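PDB 1UN8: dihydroxyacetone kinase from Citrobacter freundii, which transfers a phosphate from ATP to dihydroxyacetone, using magnesium or calcium ions, and so makes dihydroxyacetone phosphate in glycerol fermentation. Local coordinates for residues G67-G70 with A76-C79; T93-V98 with L128-E133; A378-A381 with D387-S390. All blocks are in the same frame, centred on the assembly; numbering follows the deposited sequence.

Contact 1: residues G67-G70 with A76-C79; sequences GFIG and AAVC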
ATOM      1  N   GLY A  67     -12.793  -7.470   3.142  1.00 19.98           N
ATOM      2  CA  GLY A  67     -11.601  -8.134   3.644  1.00 17.69           C
ATOM      3  C   GLY A  67     -11.741  -8.609   5.079  1.00 19.24           C
ATOM      4  O   GLY A  67     -10.882  -9.343   5.606  1.00 20.88           O
ATOM      5  N   PHE A  68     -12.822  -8.204   5.732  1.00 16.63           N
ATOM      6  CA  PHE A  68     -13.069  -8.677   7.087  1.00 18.25           C
ATOM      7  C   PHE A  68     -14.337  -9.500   7.213  1.00 15.33           C
ATOM      8  O   PHE A  68     -14.975  -9.543   8.262  1.00 18.61           O
ATOM      9  CB  PHE A  68     -12.942  -7.530   8.084  1.00 12.86           C
ATOM     10  CG  PHE A  68     -11.695  -6.756   7.875  1.00 16.87           C
ATOM     11  CD1 PHE A  68     -11.732  -5.517   7.231  1.00 17.61           C
ATOM     12  CD2 PHE A  68     -10.474  -7.261   8.301  1.00 11.90           C
ATOM     13  CE1 PHE A  68     -10.584  -4.777   7.017  1.00 16.33           C
ATOM     14  CE2 PHE A  68      -9.332  -6.540   8.093  1.00 22.13           C
ATOM     15  CZ  PHE A  68      -9.389  -5.261   7.436  1.00 16.77           C
ATOM     16  N   ILE A  69     -14.690 -10.152   6.116  1.00 15.99           N
ATOM     17  CA  ILE A  69     -15.838 -11.053   6.086  1.00 17.35           C
ATOM     18  C   ILE A  69     -15.270 -12.459   6.328  1.00 16.36           C
ATOM     19  O   ILE A  69     -14.263 -12.840   5.724  1.00 18.07           O
ATOM     20  CB  ILE A  69     -16.541 -11.004   4.706  1.00 16.75           C
ATOM     21  CG1 ILE A  69     -17.349  -9.724   4.553  1.00 12.14           C
ATOM     22  CG2 ILE A  69     -17.425 -12.246   4.495  1.00 14.53           C
ATOM     23  CD1 ILE A  69     -17.843  -9.519   3.144  1.00 14.53           C
ATOM     24  N   GLY A  70     -15.912 -13.217   7.207  1.00 16.68           N
ATOM     25  CA  GLY A  70     -15.489 -14.576   7.510  1.00 18.25           C
ATOM     26  C   GLY A  70     -15.632 -14.967   8.970  1.00 20.04           C
ATOM     27  O   GLY A  70     -15.923 -14.118   9.843  1.00 15.99           O
ATOM     28  N   ALA A  76     -21.387 -10.360   6.358  1.00 47.89           N
ATOM     29  CA  ALA A  76     -21.597  -9.816   5.028  1.00 45.55           C
ATOM     30  C   ALA A  76     -21.222  -8.344   5.044  1.00 44.52           C
ATOM     31  O   ALA A  76     -21.097  -7.742   6.108  1.00 44.08           O
ATOM     32  CB  ALA A  76     -23.059  -9.984   4.623  1.00 46.29           C
ATOM     33  N   ALA A  77     -21.041  -7.767   3.860  1.00 44.71           N
ATOM     34  CA  ALA A  77     -20.694  -6.351   3.738  1.00 44.13           C
ATOM     35  C   ALA A  77     -21.514  -5.769   2.598  1.00 44.02           C
ATOM     36  O   ALA A  77     -21.615  -6.368   1.525  1.00 44.89           O
ATOM     37  CB  ALA A  77     -19.181  -6.181   3.460  1.00 43.16           C
ATOM     38  N   VAL A  78     -22.115  -4.608   2.832  1.00 43.14           N
ATOM     39  CA  VAL A  78     -22.920  -3.980   1.799  1.00 42.39           C
ATOM     40  C   VAL A  78     -22.065  -2.856   1.221  1.00 43.25           C
ATOM     41  O   VAL A  78     -21.759  -1.880   1.916  1.00 42.67           O
ATOM     42  CB  VAL A  78     -24.224  -3.409   2.391  1.00 43.29           C
ATOM     43  CG1 VAL A  78     -25.285  -3.303   1.310  1.00 40.30           C
ATOM     44  CG2 VAL A  78     -24.694  -4.278   3.558  1.00 40.46           C
ATOM     45  N   CYS A  79     -21.689  -3.013  -0.049  1.00 42.92           N
ATOM     46  CA  CYS A  79     -20.828  -2.068  -0.753  1.00 42.67           C
ATOM     47  C   CYS A  79     -21.534  -1.029  -1.619  1.00 42.73           C
ATOM     48  O   CYS A  79     -22.197  -1.370  -2.609  1.00 41.56           O
ATOM     49  CB  CYS A  79     -19.834  -2.841  -1.619  1.00 41.91           C
ATOM     50  SG  CYS A  79     -18.999  -4.188  -0.735  1.00 46.10           S
TER

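Contact 2: residues T93-V98 with L128-E133; sequences TAIQAV and LGYNVE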
ATOM      1  N   THR A  93     -31.703  -6.291   1.692  1.00 50.02           N
ATOM      2  CA  THR A  93     -31.398  -7.527   0.995  1.00 49.53           C
ATOM      3  C   THR A  93     -30.364  -8.355   1.733  1.00 51.35           C
ATOM      4  O   THR A  93     -30.479  -9.580   1.806  1.00 53.22           O
ATOM      5  CB  THR A  93     -30.888  -7.233  -0.411  1.00 49.39           C
ATOM      6  OG1 THR A  93     -31.910  -6.553  -1.145  1.00 48.37           O
ATOM      7  CG2 THR A  93     -30.515  -8.514  -1.128  1.00 48.93           C
ATOM      8  N   ALA A  94     -29.347  -7.702   2.279  1.00 52.31           N
ATOM      9  CA  ALA A  94     -28.314  -8.426   3.016  1.00 52.78           C
ATOM     10  C   ALA A  94     -28.863  -9.016   4.314  1.00 53.26           C
ATOM     11  O   ALA A  94     -28.552 -10.145   4.673  1.00 53.04           O
ATOM     12  CB  ALA A  94     -27.149  -7.495   3.322  1.00 53.16           C
ATOM     13  N   ILE A  95     -29.673  -8.236   5.017  1.00 54.23           N
ATOM     14  CA  ILE A  95     -30.258  -8.665   6.283  1.00 54.86           C
ATOM     15  C   ILE A  95     -31.070  -9.943   6.062  1.00 55.30           C
ATOM     16  O   ILE A  95     -30.841 -10.962   6.718  1.00 54.64           O
ATOM     17  CB  ILE A  95     -31.185  -7.549   6.878  1.00 56.24           C
ATOM     18  CG1 ILE A  95     -30.353  -6.494   7.620  1.00 55.80           C
ATOM     19  CG2 ILE A  95     -32.190  -8.167   7.852  1.00 55.51           C
ATOM     20  CD1 ILE A  95     -29.126  -6.034   6.871  1.00 60.93           C
ATOM     21  N   GLN A  96     -32.014  -9.877   5.127  1.00 55.86           N
ATOM     22  CA  GLN A  96     -32.870 -11.008   4.797  1.00 56.26           C
ATOM     23  C   GLN A  96     -32.079 -12.203   4.281  1.00 56.98           C
ATOM     24  O   GLN A  96     -32.482 -13.354   4.465  1.00 59.05           O
ATOM     25  CB  GLN A  96     -33.864 -10.617   3.714  1.00 56.81           C
ATOM     26  CG  GLN A  96     -34.795  -9.499   4.084  1.00 58.32           C
ATOM     27  CD  GLN A  96     -36.125  -9.650   3.384  1.00 59.75           C
ATOM     28  OE1 GLN A  96     -36.930 -10.514   3.748  1.00 61.13           O
ATOM     29  NE2 GLN A  96     -36.359  -8.829   2.364  1.00 59.67           N
ATOM     30  N   ALA A  97     -30.958 -11.930   3.631  1.00 55.21           N
ATOM     31  CA  ALA A  97     -30.159 -12.989   3.054  1.00 53.94           C
ATOM     32  C   ALA A  97     -29.321 -13.814   4.014  1.00 54.09           C
ATOM     33  O   ALA A  97     -29.051 -14.982   3.748  1.00 54.87           O
ATOM     34  CB  ALA A  97     -29.269 -12.408   1.985  1.00 53.46           C
ATOM     35  N   VAL A  98     -28.916 -13.227   5.135  1.00 54.16           N
ATOM     36  CA  VAL A  98     -28.048 -13.937   6.064  1.00 53.38           C
ATOM     37  C   VAL A  98     -28.499 -13.944   7.507  1.00 54.70           C
ATOM     38  O   VAL A  98     -27.782 -14.449   8.378  1.00 52.81           O
ATOM     39  CB  VAL A  98     -26.621 -13.330   6.037  1.00 53.91           C
ATOM     40  CG1 VAL A  98     -26.083 -13.335   4.627  1.00 52.15           C
ATOM     41  CG2 VAL A  98     -26.645 -11.903   6.584  1.00 53.02           C
ATOM     42  N   LEU A 128     -40.548  -6.941   9.252  1.00 55.19           N
ATOM     43  CA  LEU A 128     -40.578  -8.272   8.675  1.00 53.83           C
ATOM     44  C   LEU A 128     -40.240  -9.344   9.708  1.00 52.86           C
ATOM     45  O   LEU A 128     -40.002 -10.501   9.366  1.00 52.69           O
ATOM     46  CB  LEU A 128     -39.610  -8.354   7.493  1.00 54.22           C
ATOM     47  CG  LEU A 128     -39.972  -7.464   6.299  1.00 56.33           C
ATOM     48  CD1 LEU A 128     -38.830  -7.458   5.268  1.00 55.52           C
ATOM     49  CD2 LEU A 128     -41.268  -7.962   5.677  1.00 54.89           C
ATOM     50  N   GLY A 129     -40.198  -8.956  10.974  1.00 50.91           N
ATOM     51  CA  GLY A 129     -39.927  -9.930  12.012  1.00 51.28           C
ATOM     52  C   GLY A 129     -38.489 -10.226  12.387  1.00 52.99           C
ATOM     53  O   GLY A 129     -38.238 -10.993  13.327  1.00 53.08           O
ATOM     54  N   TYR A 130     -37.531  -9.640  11.675  1.00 53.42           N
ATOM     55  CA  TYR A 130     -36.135  -9.892  12.014  1.00 52.46           C
ATOM     56  C   TYR A 130     -35.749  -9.111  13.264  1.00 52.89           C
ATOM     57  O   TYR A 130     -36.302  -8.040  13.536  1.00 52.22           O
ATOM     58  CB  TYR A 130     -35.205  -9.469  10.874  1.00 51.65           C
ATOM     59  CG  TYR A 130     -35.408 -10.186   9.562  1.00 50.40           C
ATOM     60  CD1 TYR A 130     -36.294  -9.695   8.611  1.00 48.82           C
ATOM     61  CD2 TYR A 130     -34.683 -11.343   9.258  1.00 50.44           C
ATOM     62  CE1 TYR A 130     -36.458 -10.328   7.382  1.00 51.65           C
ATOM     63  CE2 TYR A 130     -34.836 -11.991   8.028  1.00 51.96           C
ATOM     64  CZ  TYR A 130     -35.728 -11.474   7.093  1.00 52.48           C
ATOM     65  OH  TYR A 130     -35.904 -12.091   5.872  1.00 53.66           O
ATOM     66  N   ASN A 131     -34.819  -9.654  14.035  1.00 53.56           N
ATOM     67  CA  ASN A 131     -34.338  -8.957  15.219  1.00 56.32           C
ATOM     68  C   ASN A 131     -33.083  -8.217  14.781  1.00 56.95           C
ATOM     69  O   ASN A 131     -32.103  -8.837  14.362  1.00 54.70           O
ATOM     70  CB  ASN A 131     -34.001  -9.935  16.338  1.00 59.14           C
ATOM     71  CG  ASN A 131     -35.233 -10.484  17.013  1.00 62.12           C
ATOM     72  OD1 ASN A 131     -35.174 -10.919  18.157  1.00 66.14           O
ATOM     73  ND2 ASN A 131     -36.360 -10.471  16.309  1.00 62.64           N
ATOM     74  N   VAL A 132     -33.119  -6.891  14.879  1.00 57.78           N
ATOM     75  CA  VAL A 132     -31.996  -6.076  14.449  1.00 56.84           C
ATOM     76  C   VAL A 132     -31.517  -5.057  15.471  1.00 57.22           C
ATOM     77  O   VAL A 132     -32.307  -4.473  16.215  1.00 58.19           O
ATOM     78  CB  VAL A 132     -32.351  -5.305  13.167  1.00 56.35           C
ATOM     79  CG1 VAL A 132     -31.092  -4.714  12.551  1.00 55.21           C
ATOM     80  CG2 VAL A 132     -33.070  -6.228  12.193  1.00 55.01           C
ATOM     81  N   GLU A 133     -30.205  -4.852  15.492  1.00 56.06           N
ATOM     82  CA  GLU A 133     -29.590  -3.868  16.364  1.00 54.55           C
ATOM     83  C   GLU A 133     -28.553  -3.111  15.527  1.00 53.42           C
ATOM     84  O   GLU A 133     -27.942  -3.674  14.613  1.00 52.08           O
ATOM     85  CB  GLU A 133     -28.917  -4.539  17.561  1.00 55.91           C
ATOM     86  CG  GLU A 133     -29.878  -5.094  18.617  1.00 57.68           C
ATOM     87  CD  GLU A 133     -30.906  -4.077  19.101  1.00 58.49           C
ATOM     88  OE1 GLU A 133     -30.593  -2.868  19.149  1.00 59.87           O
ATOM     89  OE2 GLU A 133     -32.028  -4.494  19.448  1.00 60.04           O
TER

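Contact 3: residues A378-A381 with D387-S390; sequences ALDA and DTGS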
ATOM      1  N   ALA A 378      40.507  15.129 -21.347  1.00 67.22           N
ATOM      2  CA  ALA A 378      40.049  15.746 -22.579  1.00 67.98           C
ATOM      3  C   ALA A 378      39.191  14.757 -23.362  1.00 68.52           C
ATOM      4  O   ALA A 378      38.107  15.096 -23.824  1.00 68.80           O
ATOM      5  CB  ALA A 378      41.248  16.187 -23.414  1.00 68.12           C
ATOM      6  N   LEU A 379      39.680  13.530 -23.510  1.00 69.41           N
ATOM      7  CA  LEU A 379      38.932  12.519 -24.240  1.00 71.01           C
ATOM      8  C   LEU A 379      37.640  12.200 -23.512  1.00 72.18           C
ATOM      9  O   LEU A 379      36.592  12.046 -24.133  1.00 72.69           O
ATOM     10  CB  LEU A 379      39.755  11.238 -24.391  1.00 70.98           C
ATOM     11  CG  LEU A 379      40.992  11.288 -25.292  1.00 70.92           C
ATOM     12  CD1 LEU A 379      41.652   9.924 -25.295  1.00 70.41           C
ATOM     13  CD2 LEU A 379      40.597  11.689 -26.711  1.00 70.55           C
ATOM     14  N   ASP A 380      37.716  12.111 -22.191  1.00 73.69           N
ATOM     15  CA  ASP A 380      36.539  11.787 -21.400  1.00 75.71           C
ATOM     16  C   ASP A 380      35.509  12.910 -21.403  1.00 77.11           C
ATOM     17  O   ASP A 380      34.311  12.659 -21.302  1.00 77.03           O
ATOM     18  CB  ASP A 380      36.946  11.450 -19.964  1.00 75.23           C
ATOM     19  CG  ASP A 380      35.865  10.674 -19.218  1.00 76.28           C
ATOM     20  OD1 ASP A 380      35.266   9.751 -19.824  1.00 75.84           O
ATOM     21  OD2 ASP A 380      35.620  10.973 -18.028  1.00 74.91           O
ATOM     22  N   ALA A 381      35.978  14.148 -21.526  1.00 79.41           N
ATOM     23  CA  ALA A 381      35.092  15.312 -21.538  1.00 81.93           C
ATOM     24  C   ALA A 381      34.110  15.307 -22.713  1.00 83.56           C
ATOM     25  O   ALA A 381      33.007  15.844 -22.603  1.00 83.42           O
ATOM     26  CB  ALA A 381      35.922  16.598 -21.561  1.00 80.82           C
ATOM     27  N   ASP A 387      36.947  13.272 -16.316  1.00 68.42           N
ATOM     28  CA  ASP A 387      37.754  13.056 -15.118  1.00 66.22           C
ATOM     29  C   ASP A 387      38.524  11.726 -15.109  1.00 64.97           C
ATOM     30  O   ASP A 387      39.387  11.517 -14.256  1.00 63.95           O
ATOM     31  CB  ASP A 387      36.868  13.148 -13.868  1.00 65.84           C
ATOM     32  CG  ASP A 387      35.652  12.240 -13.941  1.00 66.34           C
ATOM     33  OD1 ASP A 387      35.501  11.513 -14.942  1.00 68.80           O
ATOM     34  OD2 ASP A 387      34.839  12.249 -12.997  1.00 65.73           O
ATOM     35  N   THR A 388      38.222  10.839 -16.057  1.00 62.71           N
ATOM     36  CA  THR A 388      38.889   9.541 -16.127  1.00 60.12           C
ATOM     37  C   THR A 388      40.407   9.666 -15.991  1.00 59.20           C
ATOM     38  O   THR A 388      41.047   8.846 -15.330  1.00 57.53           O
ATOM     39  CB  THR A 388      38.535   8.805 -17.441  1.00 59.55           C
ATOM     40  OG1 THR A 388      37.163   8.388 -17.390  1.00 58.73           O
ATOM     41  CG2 THR A 388      39.416   7.584 -17.638  1.00 57.70           C
ATOM     42  N   GLY A 389      40.980  10.691 -16.606  1.00 58.33           N
ATOM     43  CA  GLY A 389      42.416  10.876 -16.503  1.00 58.29           C
ATOM     44  C   GLY A 389      42.829  11.069 -15.050  1.00 58.99           C
ATOM     45  O   GLY A 389      43.788  10.466 -14.570  1.00 58.44           O
ATOM     46  N   SER A 390      42.092  11.913 -14.338  1.00 59.12           N
ATOM     47  CA  SER A 390      42.388  12.187 -12.934  1.00 58.07           C
ATOM     48  C   SER A 390      42.151  10.962 -12.053  1.00 57.19           C
ATOM     49  O   SER A 390      42.921  10.691 -11.131  1.00 56.19           O
ATOM     50  CB  SER A 390      41.530  13.359 -12.439  1.00 58.35           C
ATOM     51  OG  SER A 390      41.834  14.548 -13.150  1.00 57.72           O
TER

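Contact 1: residues G67-G70 with A76-C79
I69 rests on A76 and A77, where a connecting loop folds back over the strand that follows it. The strand, 76-80, is an inner strand of the mixed sheet in the N-terminal DhaK part of the chain. It runs parallel to strand 52-59 on one side and antiparallel to strand 40-43 on the other. Residues 67-70 belong to the loop that joins 52-59 to 76-80, and it passes over one face of the sheet before the chain re-enters it. The contact is small, buried and wholly apolar.

I69 supplies more than half of the buried area, and its CB is directed at the strand. CG1 lies beside the backbone N (chi1 -75°), and the chain then runs on extended through chi2 (170°). This carries CD1 out over the strand, while the CG2 branch takes no part. The CG1-CD1 arm lies alongside the peptide link between the two alanines. I69 CD1 is 4.1 Å from A76 C and 3.7 Å from A77 N.

The alanines play different roles. A77 turns its methyl up to I69. A76 turns its methyl the other way, toward I54 and V42, and meets I69 through its backbone alone. Backbone hydrogen bonds tie A76 to S55 and A77 to V41 in the neighbouring strands. V41, R43 and L74 also pack on I69. The side chain of A77 lies about 9 Å from those of the substrate-binding residues S59 and K109. The closest approach is methyl to methyl, with I69 CD1 3.6 Å from A77 CB.

Contact 2: residues T93-V98 with L128-E133
Q96 and Y130 both start with CG beside the backbone N and anti to the carbonyl carbon. The Q96 chain then bends at chi2 (-149°). This swings its amide to the edge of the Y130 ring, with OE1 near the ring plane. The hydroxyl is the donor: Y130 OH lies 2.8 Å from Q96 OE1. It meets a lone pair in the carbonyl plane, at a C=O...O angle of 112°. The amide and ring planes stand 80° apart.

The same phenol tip packs along the glutamine's aliphatic part, with Y130 OH 3.3 Å from Q96 CG. I95 comes from another direction, over one ring face. Its CG2 is 4.2 Å from Y130 CG and is offset toward the rim. L128 lays a methyl over one face of the amide, with L128 CD1 3.9 Å from Q96 OE1. The amide is held at both ends, because Q96 NE2 bonds to A344 O of the second subunit. The contact therefore reaches the dimer interface.

G129 has positive phi and is the C-prime residue of a Schellman motif that ends helix 112-127. The chain turns there and brings Y130 back toward helix 88-98. Residue V132 opens the outermost strand, 132-137, and packs on strand 104-109. I95 packs on strands 104-109 and 52-59, so helix 88-98 lies on the sheet, and Y130 packs against it from the loop before strand 132-137.

Contact 3: residues A378-A381 with D387-S390
The ATP-binding site of the C-terminal helical barrel contains D387 and T388, and D380 reaches them from the preceding helix. Helix 373-381 and helix 388-404 are joined by a short loop, and D380 bridges its two ends. The bridge hangs on one oxygen. D380 OD2 takes D387 N at 3.2 Å, on the anti lone pair that faces away from OD1. It also takes T388 N at 3.3 Å, but from above the carboxylate plane. The second bond is fairly straight, with an N-H...O angle of 162°.

With CG opposite the backbone N, the D380 carboxylate extends across to the start of the second helix. D387 holds the N-cap position, yet its own side chain makes no capping bond. Its CG sits between the backbone N and the carbonyl carbon (chi1 53°), which folds OD1 back to 3.1 Å from D380 OD2. The two carboxylates are nearly coplanar, 13° apart. Like charges so close probably repel, and the two backbone N-H groups would offset this in part.

T388 lies across the D380 side chain, with its CB 3.7 Å from D380 CG. P534, another ATP-binding residue, touches both D380 and T388. Acidic groups gathered at a helix N-terminus are consistent with an enzyme that needs divalent cations with ATP, though no metal is bound here. D387 and T388 belong to the ATP site of the eight-helix DhaL barrel, where an interhelical loop meets the start of the second helix.

Contacts 1 and 2 both reach the same sheet of the DhaK part. Strand 76-80 is followed in the chain by helix 88-98, and V78 CG2 packs against A94 CB at 4.1 Å. Contact 1 is buried and purely apolar, beneath a loop. Contact 2 is partly buried, nearer the sheet's edge and the other subunit, and mixes packing with one side-chain hydrogen bond. Contact 3 lies at the surface of the DhaL part, on the opposite side of the chain's centre, about 65 Å from contact 1 between centres. Its chemistry is polar: a carboxylate holds backbone amides at the ATP site, whereas contact 2 lies away from the annotated sites.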